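Local coordinates for pirin-like protein YhaK (Escherichia coli, PDB 2VEC) that is a monomeric, redox-sensitive cytoplasmic bicupin of the pirin family with a reactive cysteine and without quercetin 2,3-dioxygenase activity, at residues D100-H105 with S117-V122; I187-G192 with S245-L250. One frame throughout, in Å; residues are numbered along the deposited sequence.

From the N terminus, the first of the two contacts is interaction 1, which closes a loop of 11 residues: the turn after strand 95-100 touches the loop after strand 112-116, with strands 105-109 and 112-116 in between. It joins an end of the four-stranded sheet of the first cupin to a loop leaving its six-stranded sheet. Interaction 2 opens only after interaction 1 has closed, so they are in series and neither nest nor cross. It pairs strand 183-189 with strand 247-254, closing a loop of 52 residues that contains all of strands 194-198 through 238-243 of the second cupin. Interactions 1 and 2 lie on opposite sides of the chain's centre, their nearest atoms about 17 Å apart.

Interaction 1 of 2, residues D100-H105 with S117-V122; sequences DSEGNH and STQPGV
Ser101 and Val122 have the nearest CA atoms, 5.8 Å apart, where a type I turn from Asp100 to Gly103 lies beside a type II turn from Gln119 to Val122. Val122 carries the apolar part of the contact through both its methyls. With CG1 anti to the backbone N (chi1 170°), that methyl enters the angle between two neighbours: Val122 CG1 is 3.8 Å from Asp100 CB, and Val122 CG1 is 3.5 Å from Ser101 OG. The Ser101 hydroxyl accepts a hydrogen bond from the backbone N of Ser123, and meets the methyl only in van der Waals contact. The second methyl takes the glutamate: Val122 CG2 and Glu102 CG are 4.0 Å apart, the two side chains crossing at about a right angle.

A water lies between the polar groups of the two turns. Its O atom is 2.9 Å from Asp100 OD2 and 2.9 Å from Gln119 OE1; it can donate to either, though other acceptors compete for its protons. The other carboxylate oxygen serves its own turn: Asp100 OD1 accepts from Glu102 N at 2.7 Å and from Asn104 N at 3.1 Å. These donors come from opposite faces of the carboxylate plane, 44° and 52° out of it, a grip that should limit rotation of the carboxylate, with OD2 on the side of the water. Beyond the pair, Tyr124 touches the Asp100 side chain while its hydroxyl hydrogen-bonds to Gln119 N.

The bond to Glu102 N defines an Asx turn. Backbone bonds from Gly103 N to Asp100 O and from Asp100 N to Asn104 O, with a positive phi at Gly103, fit a type I turn with a G1 bulge, here closing the hairpin of strands 95-100 and 105-109 in the pirin cupin.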
ATOM      1  N   ASP A 100     -18.461  -5.427   7.351  1.00 51.99           N
ATOM      2  CA  ASP A 100     -18.546  -4.470   8.434  1.00 51.61           C
ATOM      3  C   ASP A 100     -19.848  -4.624   9.214  1.00 55.30           C
ATOM      4  O   ASP A 100     -20.746  -5.343   8.785  1.00 57.25           O
ATOM      5  CB  ASP A 100     -18.275  -3.036   7.952  1.00 49.00           C
ATOM      6  CG  ASP A 100     -19.441  -2.397   7.214  1.00 50.18           C
ATOM      7  OD1 ASP A 100     -20.626  -2.787   7.383  1.00 53.05           O
ATOM      8  OD2 ASP A 100     -19.170  -1.420   6.490  1.00 48.20           O
ATOM      9  N   SER A 101     -19.940  -3.973  10.364  1.00 56.14           N
ATOM     10  CA  SER A 101     -21.126  -4.119  11.212  1.00 60.43           C
ATOM     11  C   SER A 101     -22.402  -3.481  10.649  1.00 62.60           C
ATOM     12  O   SER A 101     -23.480  -3.658  11.218  1.00 65.77           O
ATOM     13  CB  SER A 101     -20.846  -3.648  12.642  1.00 61.37           C
ATOM     14  OG  SER A 101     -20.175  -2.402  12.672  1.00 57.35           O
ATOM     15  N   GLU A 102     -22.283  -2.739   9.548  1.00 61.12           N
ATOM     16  CA  GLU A 102     -23.435  -2.098   8.897  1.00 63.68           C
ATOM     17  C   GLU A 102     -23.996  -2.922   7.736  1.00 65.33           C
ATOM     18  O   GLU A 102     -24.950  -2.505   7.066  1.00 66.97           O
ATOM     19  CB  GLU A 102     -23.088  -0.677   8.428  1.00 61.66           C
ATOM     20  CG  GLU A 102     -22.755   0.311   9.545  1.00 63.07           C
ATOM     21  CD  GLU A 102     -23.863   0.455  10.588  1.00 71.11           C
ATOM     22  OE1 GLU A 102     -25.047   0.597  10.209  1.00 72.66           O
ATOM     23  OE2 GLU A 102     -23.538   0.430  11.795  1.00 74.51           O
ATOM     24  N   GLY A 103     -23.422  -4.101   7.510  1.00 65.43           N
ATOM     25  CA  GLY A 103     -23.918  -4.999   6.470  1.00 67.04           C
ATOM     26  C   GLY A 103     -23.144  -4.955   5.158  1.00 64.35           C
ATOM     27  O   GLY A 103     -23.366  -5.807   4.285  1.00 65.12           O
ATOM     28  N   ASN A 104     -22.246  -3.976   5.010  1.00 61.03           N
ATOM     29  CA  ASN A 104     -21.451  -3.839   3.786  1.00 58.45           C
ATOM     30  C   ASN A 104     -20.451  -4.979   3.636  1.00 57.66           C
ATOM     31  O   ASN A 104     -19.873  -5.439   4.623  1.00 58.18           O
ATOM     32  CB  ASN A 104     -20.714  -2.510   3.737  1.00 55.52           C
ATOM     33  CG  ASN A 104     -21.630  -1.325   3.877  1.00 56.32           C
ATOM     34  OD1 ASN A 104     -21.416  -0.476   4.737  1.00 57.51           O
ATOM     35  ND2 ASN A 104     -22.649  -1.247   3.027  1.00 55.66           N
ATOM     36  N   HIS A 105     -20.279  -5.457   2.406  1.00 56.92           N
ATOM     37  CA  HIS A 105     -19.376  -6.577   2.145  1.00 55.71           C
ATOM     38  C   HIS A 105     -18.741  -6.468   0.768  1.00 53.48           C
ATOM     39  O   HIS A 105     -19.325  -5.904  -0.169  1.00 53.51           O
ATOM     40  CB  HIS A 105     -20.103  -7.912   2.280  1.00 58.85           C
ATOM     41  CG  HIS A 105     -21.318  -8.016   1.415  1.00 62.53           C
ATOM     42  ND1 HIS A 105     -21.271  -8.500   0.124  1.00 64.83           N
ATOM     43  CD2 HIS A 105     -22.608  -7.667   1.641  1.00 65.66           C
ATOM     44  CE1 HIS A 105     -22.483  -8.458  -0.401  1.00 67.29           C
ATOM     45  NE2 HIS A 105     -23.313  -7.956   0.498  1.00 68.03           N
ATOM     46  N   SER A 117     -13.144   3.095   3.317  1.00 29.32           N
ATOM     47  CA  SER A 117     -13.162   4.453   3.896  1.00 30.46           C
ATOM     48  C   SER A 117     -13.994   4.269   5.128  1.00 32.71           C
ATOM     49  O   SER A 117     -15.218   4.149   5.031  1.00 35.68           O
ATOM     50  CB  SER A 117     -13.780   5.454   2.927  1.00 30.09           C
ATOM     51  OG  SER A 117     -12.884   5.598   1.826  1.00 29.82           O
ATOM     52  N   THR A 118     -13.322   4.116   6.269  1.00 32.86           N
ATOM     53  CA  THR A 118     -13.987   3.560   7.450  1.00 35.74           C
ATOM     54  C   THR A 118     -14.783   4.632   8.177  1.00 38.57           C
ATOM     55  O   THR A 118     -14.546   5.841   7.992  1.00 37.60           O
ATOM     56  CB  THR A 118     -13.003   2.880   8.428  1.00 36.39           C
ATOM     57  OG1 THR A 118     -12.158   3.871   9.007  1.00 34.43           O
ATOM     58  CG2 THR A 118     -12.133   1.836   7.707  1.00 33.77           C
ATOM     59  N   GLN A 119     -15.709   4.177   9.009  1.00 41.86           N
ATOM     60  CA  GLN A 119     -16.637   5.061   9.693  1.00 45.47           C
ATOM     61  C   GLN A 119     -16.539   4.832  11.189  1.00 47.51           C
ATOM     62  O   GLN A 119     -16.429   3.698  11.630  1.00 47.21           O
ATOM     63  CB  GLN A 119     -18.083   4.790   9.267  1.00 47.39           C
ATOM     64  CG  GLN A 119     -18.364   4.639   7.783  1.00 48.58           C
ATOM     65  CD  GLN A 119     -19.828   4.206   7.533  1.00 51.76           C
ATOM     66  OE1 GLN A 119     -20.127   3.014   7.342  1.00 55.86           O
ATOM     67  NE2 GLN A 119     -20.754   5.177   7.582  1.00 55.82           N
ATOM     68  N   PRO A 120     -16.581   5.918  11.976  1.00 49.75           N
ATOM     69  CA  PRO A 120     -16.563   5.897  13.443  1.00 51.82           C
ATOM     70  C   PRO A 120     -17.444   4.835  14.088  1.00 54.32           C
ATOM     71  O   PRO A 120     -18.647   4.787  13.830  1.00 55.63           O
ATOM     72  CB  PRO A 120     -17.090   7.288  13.801  1.00 53.47           C
ATOM     73  CG  PRO A 120     -16.562   8.149  12.714  1.00 51.89           C
ATOM     74  CD  PRO A 120     -16.594   7.302  11.460  1.00 49.66           C
ATOM     75  N   GLY A 121     -16.840   3.986  14.919  1.00 54.90           N
ATOM     76  CA  GLY A 121     -17.602   2.999  15.697  1.00 57.11           C
ATOM     77  C   GLY A 121     -18.096   1.796  14.904  1.00 57.53           C
ATOM     78  O   GLY A 121     -18.851   0.979  15.422  1.00 60.84           O
ATOM     79  N   VAL A 122     -17.681   1.675  13.646  1.00 54.38           N
ATOM     80  CA  VAL A 122     -18.104   0.543  12.842  1.00 54.49           C
ATOM     81  C   VAL A 122     -17.017  -0.529  12.975  1.00 53.48           C
ATOM     82  O   VAL A 122     -15.847  -0.203  13.004  1.00 52.19           O
ATOM     83  CB  VAL A 122     -18.405   0.982  11.376  1.00 52.26           C
ATOM     84  CG1 VAL A 122     -18.616  -0.218  10.453  1.00 51.95           C
ATOM     85  CG2 VAL A 122     -19.629   1.933  11.344  1.00 53.90           C
TER
HETATM   86  O   HOH W   1     -17.940   1.201   6.812  1.00 44.54           O

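Interaction 2 of 2, residues I187-G192 with S245-L250; sequences IVLDKG and SPLRAL
Leu247 sits at the apolar centre, its CD2 methyl touching two residues of the neighbouring strand: Leu247 CD2 is 4.1 Å from Leu189 CD1 and 4.1 Å from Ile187 CG2. With chi1 at 175°, CG trans to the backbone N, the Leu247 side chain runs beside those of Leu189 and Ile187 and brings CD2 to both. Ala249 continues this row, its CB 4.2 Å from Ile187 CB. Leu241 and Ala243 of strand 238-243 and Phe213 of strand 213-217 cover the same face, as expected of the interior of a cupin beta-sandwich, in which two sheets pack face to face.

The backbones run antiparallel, at 159° between strand directions, and two hydrogen-bonded pairs fix the register. Ile187 N reaches Ala249 O at 2.8 Å and Ala249 N reaches Ile187 O at 3.0 Å; Leu189 N to Leu247 O measures 3.1 Å and Leu247 N to Leu189 O 2.8 Å. Between them, Val188 and Arg248 form a non-hydrogen-bonded pair with side chains on the other face, where Val188 CG2 lies 4.0 Å from Arg248 CG.

Arg248 NE hydrogen-bonds to His186 NE2. Past the strand ends, Lys191 lays CB and CG against the backbone of Ser245 before its amino end leads away, and Ser245 OG hydrogen-bonds to Lys212 N and Gly34 O.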
ATOM      1  N   ILE A 187       4.423  -0.549  -8.649  1.00 27.19           N
ATOM      2  CA  ILE A 187       5.547  -0.677  -9.590  1.00 27.25           C
ATOM      3  C   ILE A 187       5.904  -2.132  -9.830  1.00 27.22           C
ATOM      4  O   ILE A 187       6.047  -2.881  -8.891  1.00 26.36           O
ATOM      5  CB  ILE A 187       6.818   0.065  -9.002  1.00 27.36           C
ATOM      6  CG1 ILE A 187       6.567   1.562  -8.978  1.00 28.57           C
ATOM      7  CG2 ILE A 187       8.112  -0.196  -9.849  1.00 27.73           C
ATOM      8  CD1 ILE A 187       6.288   2.128  -7.582  1.00 28.20           C
ATOM      9  N   VAL A 188       6.029  -2.542 -11.087  1.00 27.84           N
ATOM     10  CA  VAL A 188       6.422  -3.924 -11.400  1.00 28.53           C
ATOM     11  C   VAL A 188       7.490  -3.803 -12.462  1.00 30.57           C
ATOM     12  O   VAL A 188       7.191  -3.379 -13.588  1.00 33.03           O
ATOM     13  CB  VAL A 188       5.203  -4.800 -11.923  1.00 29.52           C
ATOM     14  CG1 VAL A 188       5.640  -6.270 -12.146  1.00 29.53           C
ATOM     15  CG2 VAL A 188       4.017  -4.732 -10.898  1.00 27.74           C
ATOM     16  N   LEU A 189       8.718  -4.163 -12.120  1.00 30.91           N
ATOM     17  CA  LEU A 189       9.875  -3.982 -13.034  1.00 33.43           C
ATOM     18  C   LEU A 189      10.715  -5.242 -13.080  1.00 34.90           C
ATOM     19  O   LEU A 189      10.825  -5.930 -12.048  1.00 35.20           O
ATOM     20  CB  LEU A 189      10.785  -2.832 -12.548  1.00 31.90           C
ATOM     21  CG  LEU A 189      10.187  -1.410 -12.531  1.00 31.27           C
ATOM     22  CD1 LEU A 189      11.094  -0.376 -11.851  1.00 31.67           C
ATOM     23  CD2 LEU A 189       9.723  -0.930 -13.929  1.00 33.19           C
ATOM     24  N   ASP A 190      11.315  -5.510 -14.239  1.00 38.01           N
ATOM     25  CA  ASP A 190      12.366  -6.525 -14.392  1.00 41.14           C
ATOM     26  C   ASP A 190      13.679  -5.909 -13.915  1.00 40.57           C
ATOM     27  O   ASP A 190      13.826  -4.677 -13.876  1.00 39.50           O
ATOM     28  CB  ASP A 190      12.513  -6.991 -15.861  1.00 44.65           C
ATOM     29  CG  ASP A 190      11.258  -7.698 -16.403  1.00 49.42           C
ATOM     30  OD1 ASP A 190      10.557  -8.369 -15.622  1.00 50.94           O
ATOM     31  OD2 ASP A 190      10.982  -7.615 -17.626  1.00 56.28           O
ATOM     32  N   LYS A 191      14.628  -6.762 -13.549  1.00 41.48           N
ATOM     33  CA  LYS A 191      15.944  -6.315 -13.105  1.00 41.64           C
ATOM     34  C   LYS A 191      16.531  -5.335 -14.115  1.00 43.49           C
ATOM     35  O   LYS A 191      16.501  -5.580 -15.334  1.00 45.29           O
ATOM     36  CB  LYS A 191      16.874  -7.516 -12.903  1.00 43.60           C
ATOM     37  CG  LYS A 191      18.218  -7.177 -12.326  1.00 44.65           C
ATOM     38  CD  LYS A 191      19.093  -8.426 -12.253  1.00 50.67           C
ATOM     39  CE  LYS A 191      20.454  -8.126 -11.655  1.00 54.01           C
ATOM     40  NZ  LYS A 191      21.421  -7.667 -12.665  1.00 59.73           N
ATOM     41  N   GLY A 192      17.027  -4.216 -13.610  1.00 43.50           N
ATOM     42  CA  GLY A 192      17.670  -3.221 -14.452  1.00 45.80           C
ATOM     43  C   GLY A 192      16.720  -2.235 -15.118  1.00 45.74           C
ATOM     44  O   GLY A 192      17.187  -1.294 -15.749  1.00 46.85           O
ATOM     45  N   SER A 245      16.563  -6.475  -8.867  1.00 36.23           N
ATOM     46  CA  SER A 245      16.113  -7.835  -9.157  1.00 37.54           C
ATOM     47  C   SER A 245      14.681  -7.684  -9.665  1.00 36.93           C
ATOM     48  O   SER A 245      14.167  -6.559  -9.679  1.00 36.72           O
ATOM     49  CB  SER A 245      16.123  -8.694  -7.895  1.00 37.36           C
ATOM     50  OG  SER A 245      15.245  -8.177  -6.894  1.00 36.56           O
ATOM     51  N   PRO A 246      14.010  -8.788 -10.056  1.00 38.16           N
ATOM     52  CA  PRO A 246      12.575  -8.624 -10.370  1.00 37.08           C
ATOM     53  C   PRO A 246      11.853  -7.990  -9.185  1.00 35.29           C
ATOM     54  O   PRO A 246      12.103  -8.385  -8.053  1.00 34.95           O
ATOM     55  CB  PRO A 246      12.103 -10.058 -10.613  1.00 39.02           C
ATOM     56  CG  PRO A 246      13.359 -10.794 -11.084  1.00 41.03           C
ATOM     57  CD  PRO A 246      14.481 -10.177 -10.267  1.00 39.77           C
ATOM     58  N   LEU A 247      11.001  -6.993  -9.427  1.00 33.16           N
ATOM     59  CA  LEU A 247      10.567  -6.112  -8.354  1.00 30.57           C
ATOM     60  C   LEU A 247       9.050  -5.900  -8.361  1.00 30.58           C
ATOM     61  O   LEU A 247       8.453  -5.761  -9.426  1.00 31.26           O
ATOM     62  CB  LEU A 247      11.244  -4.756  -8.550  1.00 30.37           C
ATOM     63  CG  LEU A 247      10.850  -3.619  -7.615  1.00 27.49           C
ATOM     64  CD1 LEU A 247      11.460  -3.871  -6.242  1.00 28.03           C
ATOM     65  CD2 LEU A 247      11.271  -2.274  -8.212  1.00 27.76           C
ATOM     66  N   ARG A 248       8.433  -5.884  -7.176  1.00 28.71           N
ATOM     67  CA  ARG A 248       7.132  -5.245  -7.021  1.00 27.39           C
ATOM     68  C   ARG A 248       7.330  -4.279  -5.866  1.00 25.50           C
ATOM     69  O   ARG A 248       7.922  -4.659  -4.831  1.00 25.36           O
ATOM     70  CB  ARG A 248       6.031  -6.231  -6.705  1.00 28.28           C
ATOM     71  CG  ARG A 248       5.528  -6.998  -7.934  1.00 33.75           C
ATOM     72  CD  ARG A 248       4.329  -7.842  -7.550  1.00 36.44           C
ATOM     73  NE  ARG A 248       3.171  -7.072  -7.093  1.00 36.66           N
ATOM     74  CZ  ARG A 248       2.013  -7.657  -6.795  1.00 35.23           C
ATOM     75  NH1 ARG A 248       1.917  -8.994  -6.941  1.00 31.01           N
ATOM     76  NH2 ARG A 248       0.987  -6.932  -6.375  1.00 33.86           N
ATOM     77  N   ALA A 249       6.861  -3.042  -6.036  1.00 24.33           N
ATOM     78  CA  ALA A 249       7.057  -2.031  -5.021  1.00 23.51           C
ATOM     79  C   ALA A 249       5.893  -1.051  -4.990  1.00 22.39           C
ATOM     80  O   ALA A 249       5.079  -1.000  -5.932  1.00 23.11           O
ATOM     81  CB  ALA A 249       8.370  -1.259  -5.310  1.00 23.33           C
ATOM     82  N   LEU A 250       5.878  -0.215  -3.966  1.00 22.38           N
ATOM     83  CA  LEU A 250       4.933   0.892  -3.912  1.00 23.04           C
ATOM     84  C   LEU A 250       5.736   2.167  -3.760  1.00 23.54           C
ATOM     85  O   LEU A 250       6.807   2.161  -3.120  1.00 23.81           O
ATOM     86  CB  LEU A 250       4.062   0.786  -2.649  1.00 22.47           C
ATOM     87  CG  LEU A 250       3.118  -0.411  -2.532  1.00 22.32           C
ATOM     88  CD1 LEU A 250       2.344  -0.376  -1.193  1.00 22.93           C
ATOM     89  CD2 LEU A 250       2.142  -0.523  -3.720  1.00 22.59           C
TER